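Local coordinates for peroxidase (Cellulomonas bogoriensis 69B4 = DSM 16987, PDB 6QZO), which probably acts as a heme b-dependent peroxidase of the dye-decolourising (DyP) type, at residues Val233-Met238 with Tyr310-Ala315; Thr191-Leu196 with Ser324-Val329. One frame throughout, in Å; residues are numbered along the deposited sequence.

How the interactions relate
From the N terminus, the chain first supplies residues 191-196, in the long loop between strands 170-179 and 229-238, then residues 233-238 on the latter strand, 310-315 on strand 306-314 and finally 324-329 on strand 323-332. Interaction 1 closes a loop of 71 residues and is nested inside the 127-residue loop closed by interaction 2. Strand 323-332 runs between the two strands of interaction 1, so that contact reaches across a sheet neighbour, whereas interaction 2 brings the loop onto this middle strand. The centres lie about 8 Å apart, D313 OD1 and S324 OG are 2.6 Å apart in a probable hydrogen bond, and both contacts reach the heme.

Interaction 1. Residues Val233-Met238 with Tyr310-Ala315; sequences VRRIAM and YNYDEA. With HEM (protoporphyrin IX containing Fe), chain I.
R235 lays its guanidinium flat over one face of the Y312 ring, and this stack carries most of the contact. The planes diverge by 19°, and CZ of R235 stands 3.9 Å from the centroid of the Y312 ring, 12° off the ring normal, which is cation-pi geometry. NH2 of R235 sits over the same face, beside the CD1-CE1 bond, 3.5 Å from CD1 of Y312, while CG and NE pass above the hydroxyl end. With CG anti to the backbone N (chi1 -165°), the chain, extended as far as NE, carries the arginine across the Y312 side chain at about a right angle. Within the guanidinium plane lie CG of E314 and a water. The direct salt bridge from R235 NH2 to E314 OE2 is long, 3.9 Å; the water offers a second route, accepting from R235 NH1 at 2.9 Å and donating to E314 OE2 at 2.8 Å. NH1 is also bonded to Q176, and W138 makes a further cation-pi contact with R235. The phenol oxygen of Y312 ends against A237, with OH 3.2 Å from CA. An alanine in place of Y312 would probably strip the guanidinium of the ring beneath this face, leaving W138, Q176 and the water to hold it, and open a gap beside A237. I236 serves the heme instead, its CD1 lying 3.5 Å from methyl CMC. Because strand 323-332 separates the two strands, with L327 touching both R235 and Y312, the arrangement is packing across a middle strand of the antiparallel sheet in the ferredoxin-like C-terminal half of a DyP-type peroxidase.

Interaction 2. Residues Thr191-Leu196 with Ser324-Val329; sequences TSMRNL and SGLLFV. With HEM (protoporphyrin IX containing Fe), chain I.
M193 opens the contact by directing its methyl CE at L326, 4.2 Å from CD1; the side chains meet at a slant. CG of M193 is anti to the backbone N (chi1 -175°) and the chain bends at its last torsion (102°), which brings CE to the leucine. Its backbone is bonded to E201. N195 follows, with CB 4.3 Å from the same CD1 of L326. Its amide is bonded within the loop, ND2 to Q199 and OD1 from M197 N, and ND2 only packs against the heme methyl CMB, at 3.6 Å. At L196 a water bridges the two backbones, accepting from L196 N at 3.2 Å and donating to G325 O at 2.6 Å. L196 then sets CD1 3.9 Å from CB of S324, whose OG is bonded to D313. On the strand, L326 turns its other methyl, CD2, to the heme, 3.9 Å from C3B, and F328 presents a ring face to a pyrrole, with CE2 3.2 Å from C3C. The arrangement is a wall of the heme pocket, probably on its distal side as in other DyP-type peroxidases, where the loop packs beside L326 on the heme-facing side of the strand and adds N195 to the pocket.

Interaction 1. Residues Val233-Met238 with Tyr310-Ala315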
loop_
_atom_site.group_PDB
_atom_site.type_symbol
_atom_site.label_atom_id
_atom_site.label_comp_id
_atom_site.label_asym_id
_atom_site.label_seq_id
_atom_site.Cartn_x
_atom_site.Cartn_y
_atom_site.Cartn_z
ATOM N N VAL A 233 -10.177 -16.902 -1.624
ATOM C CA VAL A 233 -9.934 -15.454 -1.835
ATOM C C VAL A 233 -11.034 -14.918 -2.744
ATOM O O VAL A 233 -11.034 -15.285 -3.933
ATOM C CB VAL A 233 -8.545 -15.196 -2.441
ATOM C CG1 VAL A 233 -8.270 -13.723 -2.658
ATOM C CG2 VAL A 233 -7.462 -15.798 -1.573
ATOM N N ARG A 234 -11.938 -14.113 -2.176
ATOM C CA ARG A 234 -12.890 -13.268 -2.932
ATOM C C ARG A 234 -12.407 -11.819 -2.844
ATOM O O ARG A 234 -12.251 -11.300 -1.713
ATOM C CB ARG A 234 -14.298 -13.373 -2.355
ATOM C CG ARG A 234 -14.845 -14.785 -2.276
ATOM C CD ARG A 234 -15.399 -15.288 -3.587
ATOM N NE ARG A 234 -16.749 -14.870 -3.846
ATOM C CZ ARG A 234 -17.483 -15.259 -4.878
ATOM N NH1 ARG A 234 -16.985 -16.047 -5.822
ATOM N NH2 ARG A 234 -18.721 -14.811 -4.957
ATOM N N ARG A 235 -12.134 -11.212 -3.989
ATOM C CA ARG A 235 -11.939 -9.748 -4.125
ATOM C C ARG A 235 -13.335 -9.144 -4.226
ATOM O O ARG A 235 -14.020 -9.414 -5.240
ATOM C CB ARG A 235 -11.103 -9.441 -5.366
ATOM C CG ARG A 235 -10.542 -8.031 -5.399
ATOM C CD ARG A 235 -9.762 -7.773 -6.665
ATOM N NE ARG A 235 -9.273 -6.411 -6.780
ATOM C CZ ARG A 235 -8.227 -5.902 -6.136
ATOM N NH1 ARG A 235 -7.540 -6.625 -5.266
ATOM N NH2 ARG A 235 -7.858 -4.649 -6.355
ATOM N N ILE A 236 -13.785 -8.433 -3.195
ATOM C CA ILE A 236 -15.190 -7.931 -3.147
ATOM C C ILE A 236 -15.133 -6.406 -3.143
ATOM O O ILE A 236 -14.669 -5.828 -2.149
ATOM C CB ILE A 236 -15.993 -8.501 -1.959
ATOM C CG1 ILE A 236 -15.789 -10.009 -1.805
ATOM C CG2 ILE A 236 -17.466 -8.167 -2.130
ATOM C CD1 ILE A 236 -16.481 -10.590 -0.585
ATOM N N ALA A 237 -15.590 -5.808 -4.251
ATOM C CA ALA A 237 -15.591 -4.352 -4.479
ATOM C C ALA A 237 -16.718 -3.719 -3.658
ATOM O O ALA A 237 -17.820 -4.338 -3.557
ATOM C CB ALA A 237 -15.749 -4.083 -5.942
ATOM N N MET A 238 -16.454 -2.540 -3.085
ATOM C CA MET A 238 -17.467 -1.726 -2.359
ATOM C C MET A 238 -17.866 -0.555 -3.252
ATOM O O MET A 238 -16.983 0.164 -3.739
ATOM C CB MET A 238 -16.915 -1.204 -1.036
ATOM C CG MET A 238 -16.612 -2.280 -0.049
ATOM S SD MET A 238 -15.519 -1.657 1.258
ATOM C CE MET A 238 -15.785 -2.931 2.495
ATOM N N TYR A 310 -8.661 -8.288 4.712
ATOM C CA TYR A 310 -7.831 -7.066 4.627
ATOM C C TYR A 310 -8.573 -6.046 3.757
ATOM O O TYR A 310 -9.358 -6.459 2.900
ATOM C CB TYR A 310 -6.455 -7.426 4.058
ATOM C CG TYR A 310 -5.499 -7.999 5.071
ATOM C CD1 TYR A 310 -5.549 -9.333 5.455
ATOM C CD2 TYR A 310 -4.556 -7.193 5.670
ATOM C CE1 TYR A 310 -4.684 -9.840 6.411
ATOM C CE2 TYR A 310 -3.679 -7.687 6.618
ATOM C CZ TYR A 310 -3.733 -9.011 6.982
ATOM O OH TYR A 310 -2.852 -9.460 7.915
ATOM N N ASN A 311 -8.336 -4.759 3.978
ATOM C CA ASN A 311 -8.871 -3.664 3.116
ATOM C C ASN A 311 -8.015 -3.585 1.852
ATOM O O ASN A 311 -6.790 -3.730 1.964
ATOM C CB ASN A 311 -8.845 -2.302 3.824
ATOM C CG ASN A 311 -9.601 -2.328 5.127
ATOM O OD1 ASN A 311 -10.698 -2.889 5.188
ATOM N ND2 ASN A 311 -9.004 -1.759 6.163
ATOM N N TYR A 312 -8.633 -3.310 0.711
ATOM C CA TYR A 312 -7.897 -2.897 -0.505
ATOM C C TYR A 312 -8.416 -1.526 -0.935
ATOM O O TYR A 312 -9.594 -1.224 -0.770
ATOM C CB TYR A 312 -7.931 -3.971 -1.592
ATOM C CG TYR A 312 -9.152 -4.054 -2.458
ATOM C CD1 TYR A 312 -9.329 -3.195 -3.528
ATOM C CD2 TYR A 312 -10.086 -5.065 -2.279
ATOM C CE1 TYR A 312 -10.442 -3.284 -4.352
ATOM C CE2 TYR A 312 -11.188 -5.185 -3.109
ATOM C CZ TYR A 312 -11.368 -4.295 -4.153
ATOM O OH TYR A 312 -12.459 -4.413 -4.971
ATOM N N ASP A 313 -7.493 -0.718 -1.428
ATOM C CA ASP A 313 -7.709 0.680 -1.854
ATOM C C ASP A 313 -6.724 0.942 -2.982
ATOM O O ASP A 313 -5.551 1.085 -2.670
ATOM C CB ASP A 313 -7.548 1.627 -0.665
ATOM C CG ASP A 313 -8.005 3.042 -0.963
ATOM O OD1 ASP A 313 -9.081 3.156 -1.537
ATOM O OD2 ASP A 313 -7.278 4.015 -0.630
ATOM N N GLU A 314 -7.183 0.922 -4.229
ATOM C CA GLU A 314 -6.300 1.042 -5.421
ATOM C C GLU A 314 -6.384 2.448 -5.990
ATOM O O GLU A 314 -7.396 3.103 -5.750
ATOM C CB GLU A 314 -6.698 0.020 -6.503
ATOM C CG GLU A 314 -6.544 -1.414 -6.063
ATOM C CD GLU A 314 -5.192 -1.763 -5.458
ATOM O OE1 GLU A 314 -4.156 -1.243 -5.899
ATOM O OE2 GLU A 314 -5.185 -2.546 -4.525
ATOM N N ALA A 315 -5.366 2.866 -6.736
ATOM C CA ALA A 315 -5.455 4.028 -7.640
ATOM C C ALA A 315 -6.719 3.820 -8.461
ATOM O O ALA A 315 -6.875 2.760 -9.066
ATOM C CB ALA A 315 -4.225 4.133 -8.500
HETATM C CHA HEM I . -19.986 -10.669 9.422
HETATM C CHB HEM I . -18.870 -7.099 6.395
HETATM C CHC HEM I . -18.727 -10.256 2.742
HETATM C CHD HEM I . -19.436 -13.884 5.836
HETATM C C1A HEM I . -19.725 -9.433 8.899
HETATM C C2A HEM I . -19.830 -8.212 9.628
HETATM C C3A HEM I . -19.528 -7.209 8.764
HETATM C C4A HEM I . -19.208 -7.806 7.525
HETATM C CMA HEM I . -19.509 -5.720 9.052
HETATM C CAA HEM I . -20.260 -8.043 11.074
HETATM C CBA HEM I . -19.104 -8.107 12.072
HETATM C CGA HEM I . -18.615 -9.515 12.175
HETATM O O1A HEM I . -17.658 -9.848 11.421
HETATM O O2A HEM I . -19.166 -10.318 12.979
HETATM C C1B HEM I . -18.746 -7.679 5.139
HETATM C C2B HEM I . -18.457 -6.906 3.981
HETATM C C3B HEM I . -18.418 -7.790 2.930
HETATM C C4B HEM I . -18.702 -9.107 3.515
HETATM C CMB HEM I . -18.220 -5.399 3.942
HETATM C CAB HEM I . -18.089 -7.582 1.506
HETATM C CBB HEM I . -17.534 -6.469 1.028
HETATM C C1C HEM I . -18.894 -11.524 3.250
HETATM C C2C HEM I . -18.894 -12.681 2.473
HETATM C C3C HEM I . -19.099 -13.747 3.317
HETATM C C4C HEM I . -19.222 -13.204 4.658
HETATM C CMC HEM I . -18.721 -12.818 0.985
HETATM C CAC HEM I . -19.125 -15.091 2.683
HETATM C CBC HEM I . -19.293 -16.228 3.300
HETATM C C1D HEM I . -19.649 -13.265 7.085
HETATM C C2D HEM I . -19.912 -14.039 8.312
HETATM C C3D HEM I . -20.085 -13.148 9.305
HETATM C C4D HEM I . -19.911 -11.831 8.669
HETATM C CMD HEM I . -20.026 -15.542 8.500
HETATM C CAD HEM I . -20.390 -13.464 10.774
HETATM C CBD HEM I . -21.913 -13.539 11.011
HETATM C CGD HEM I . -22.343 -13.903 12.428
HETATM O O1D HEM I . -22.325 -15.091 12.814
HETATM O O2D HEM I . -22.762 -13.024 13.234
HETATM N NA HEM I . -19.343 -9.166 7.617
HETATM N NB HEM I . -18.889 -8.966 4.819
HETATM N NC HEM I . -19.099 -11.835 4.562
HETATM N ND HEM I . -19.661 -11.953 7.361
HETATM FE FE HEM I . -19.351 -10.519 6.168
HETATM O O HOH W 1 -5.104 -5.301 -4.547
#

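Interaction 2. Residues Thr191-Leu196 with Ser324-Val329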
loop_
_atom_site.group_PDB
_atom_site.type_symbol
_atom_site.label_atom_id
_atom_site.label_comp_id
_atom_site.label_asym_id
_atom_site.label_seq_id
_atom_site.Cartn_x
_atom_site.Cartn_y
_atom_site.Cartn_z
ATOM N N THR A 191 -11.601 -2.076 18.976
ATOM C CA THR A 191 -12.425 -2.956 18.090
ATOM C C THR A 191 -11.485 -3.778 17.185
ATOM O O THR A 191 -10.273 -3.462 17.144
ATOM C CB THR A 191 -13.490 -2.163 17.311
ATOM O OG1 THR A 191 -12.852 -1.234 16.429
ATOM C CG2 THR A 191 -14.477 -1.443 18.210
ATOM N N SER A 192 -12.024 -4.789 16.486
ATOM C CA SER A 192 -11.253 -5.895 15.844
ATOM C C SER A 192 -10.546 -5.424 14.562
ATOM O O SER A 192 -9.293 -5.526 14.498
ATOM C CB SER A 192 -12.131 -7.091 15.572
ATOM O OG SER A 192 -12.918 -6.877 14.415
ATOM N N MET A 193 -11.310 -4.930 13.587
ATOM C CA MET A 193 -10.812 -4.316 12.325
ATOM C C MET A 193 -11.912 -3.409 11.776
ATOM O O MET A 193 -13.105 -3.778 11.888
ATOM C CB MET A 193 -10.468 -5.374 11.269
ATOM C CG MET A 193 -9.842 -4.806 10.000
ATOM S SD MET A 193 -10.009 -5.914 8.555
ATOM C CE MET A 193 -11.358 -5.100 7.687
ATOM N N ARG A 194 -11.511 -2.270 11.208
ATOM C CA ARG A 194 -12.404 -1.320 10.505
ATOM C C ARG A 194 -12.195 -1.514 9.019
ATOM O O ARG A 194 -11.037 -1.537 8.618
ATOM C CB ARG A 194 -12.101 0.126 10.901
ATOM C CG ARG A 194 -12.604 0.496 12.287
ATOM C CD ARG A 194 -14.077 0.829 12.260
ATOM N NE ARG A 194 -14.594 1.129 13.590
ATOM C CZ ARG A 194 -15.865 1.378 13.852
ATOM N NH1 ARG A 194 -16.760 1.367 12.877
ATOM N NH2 ARG A 194 -16.248 1.626 15.092
ATOM N N ASN A 195 -13.282 -1.685 8.266
ATOM C CA ASN A 195 -13.243 -1.793 6.789
ATOM C C ASN A 195 -13.579 -0.411 6.218
ATOM O O ASN A 195 -13.918 0.494 7.006
ATOM C CB ASN A 195 -14.125 -2.938 6.279
ATOM C CG ASN A 195 -15.609 -2.676 6.412
ATOM O OD1 ASN A 195 -16.057 -1.531 6.352
ATOM N ND2 ASN A 195 -16.379 -3.730 6.585
ATOM N N LEU A 196 -13.479 -0.260 4.903
ATOM C CA LEU A 196 -13.578 1.059 4.224
ATOM C C LEU A 196 -15.049 1.426 4.001
ATOM O O LEU A 196 -15.303 2.519 3.483
ATOM C CB LEU A 196 -12.766 1.016 2.928
ATOM C CG LEU A 196 -11.262 0.860 3.149
ATOM C CD1 LEU A 196 -10.527 0.690 1.835
ATOM C CD2 LEU A 196 -10.678 2.050 3.894
ATOM N N SER A 324 -12.093 0.835 -3.912
ATOM C CA SER A 324 -11.960 0.301 -2.539
ATOM C C SER A 324 -12.768 -0.984 -2.418
ATOM O O SER A 324 -13.771 -1.145 -3.174
ATOM C CB SER A 324 -12.394 1.313 -1.526
ATOM O OG SER A 324 -11.638 2.500 -1.680
ATOM N N GLY A 325 -12.347 -1.870 -1.512
ATOM C CA GLY A 325 -13.104 -3.100 -1.234
ATOM C C GLY A 325 -12.467 -3.940 -0.153
ATOM O O GLY A 325 -11.624 -3.412 0.602
ATOM N N LEU A 326 -12.872 -5.206 -0.086
ATOM C CA LEU A 326 -12.423 -6.194 0.926
ATOM C C LEU A 326 -11.665 -7.313 0.201
ATOM O O LEU A 326 -12.195 -7.825 -0.817
ATOM C CB LEU A 326 -13.660 -6.729 1.645
ATOM C CG LEU A 326 -13.402 -7.391 3.001
ATOM C CD1 LEU A 326 -12.973 -6.363 4.039
ATOM C CD2 LEU A 326 -14.623 -8.150 3.476
ATOM N N LEU A 327 -10.423 -7.584 0.625
ATOM C CA LEU A 327 -9.708 -8.840 0.315
ATOM C C LEU A 327 -10.267 -9.876 1.271
ATOM O O LEU A 327 -9.761 -9.966 2.387
ATOM C CB LEU A 327 -8.201 -8.702 0.531
ATOM C CG LEU A 327 -7.438 -7.859 -0.477
ATOM C CD1 LEU A 327 -5.953 -8.218 -0.463
ATOM C CD2 LEU A 327 -7.997 -8.011 -1.888
ATOM N N PHE A 328 -11.314 -10.560 0.844
ATOM C CA PHE A 328 -12.029 -11.539 1.696
ATOM C C PHE A 328 -11.313 -12.879 1.574
ATOM O O PHE A 328 -11.555 -13.610 0.585
ATOM C CB PHE A 328 -13.494 -11.615 1.287
ATOM C CG PHE A 328 -14.348 -12.270 2.328
ATOM C CD1 PHE A 328 -14.370 -11.784 3.624
ATOM C CD2 PHE A 328 -15.126 -13.362 2.016
ATOM C CE1 PHE A 328 -15.176 -12.359 4.580
ATOM C CE2 PHE A 328 -15.909 -13.965 2.983
ATOM C CZ PHE A 328 -15.929 -13.465 4.257
ATOM N N VAL A 329 -10.433 -13.163 2.533
ATOM C CA VAL A 329 -9.658 -14.436 2.621
ATOM C C VAL A 329 -10.297 -15.265 3.733
ATOM O O VAL A 329 -10.422 -14.733 4.847
ATOM C CB VAL A 329 -8.175 -14.152 2.924
ATOM C CG1 VAL A 329 -7.345 -15.433 2.945
ATOM C CG2 VAL A 329 -7.575 -13.152 1.943
HETATM C CHA HEM I . -19.986 -10.669 9.422
HETATM C CHB HEM I . -18.870 -7.099 6.395
HETATM C CHC HEM I . -18.727 -10.256 2.742
HETATM C CHD HEM I . -19.436 -13.884 5.836
HETATM C C1A HEM I . -19.725 -9.433 8.899
HETATM C C2A HEM I . -19.830 -8.212 9.628
HETATM C C3A HEM I . -19.528 -7.209 8.764
HETATM C C4A HEM I . -19.208 -7.806 7.525
HETATM C CMA HEM I . -19.509 -5.720 9.052
HETATM C CAA HEM I . -20.260 -8.043 11.074
HETATM C CBA HEM I . -19.104 -8.107 12.072
HETATM C CGA HEM I . -18.615 -9.515 12.175
HETATM O O1A HEM I . -17.658 -9.848 11.421
HETATM O O2A HEM I . -19.166 -10.318 12.979
HETATM C C1B HEM I . -18.746 -7.679 5.139
HETATM C C2B HEM I . -18.457 -6.906 3.981
HETATM C C3B HEM I . -18.418 -7.790 2.930
HETATM C C4B HEM I . -18.702 -9.107 3.515
HETATM C CMB HEM I . -18.220 -5.399 3.942
HETATM C CAB HEM I . -18.089 -7.582 1.506
HETATM C CBB HEM I . -17.534 -6.469 1.028
HETATM C C1C HEM I . -18.894 -11.524 3.250
HETATM C C2C HEM I . -18.894 -12.681 2.473
HETATM C C3C HEM I . -19.099 -13.747 3.317
HETATM C C4C HEM I . -19.222 -13.204 4.658
HETATM C CMC HEM I . -18.721 -12.818 0.985
HETATM C CAC HEM I . -19.125 -15.091 2.683
HETATM C CBC HEM I . -19.293 -16.228 3.300
HETATM C C1D HEM I . -19.649 -13.265 7.085
HETATM C C2D HEM I . -19.912 -14.039 8.312
HETATM C C3D HEM I . -20.085 -13.148 9.305
HETATM C C4D HEM I . -19.911 -11.831 8.669
HETATM C CMD HEM I . -20.026 -15.542 8.500
HETATM C CAD HEM I . -20.390 -13.464 10.774
HETATM C CBD HEM I . -21.913 -13.539 11.011
HETATM C CGD HEM I . -22.343 -13.903 12.428
HETATM O O1D HEM I . -22.325 -15.091 12.814
HETATM O O2D HEM I . -22.762 -13.024 13.234
HETATM N NA HEM I . -19.343 -9.166 7.617
HETATM N NB HEM I . -18.889 -8.966 4.819
HETATM N NC HEM I . -19.099 -11.835 4.562
HETATM N ND HEM I . -19.661 -11.953 7.361
HETATM FE FE HEM I . -19.351 -10.519 6.168
HETATM O O HOH W 2 -12.657 -2.534 2.799
#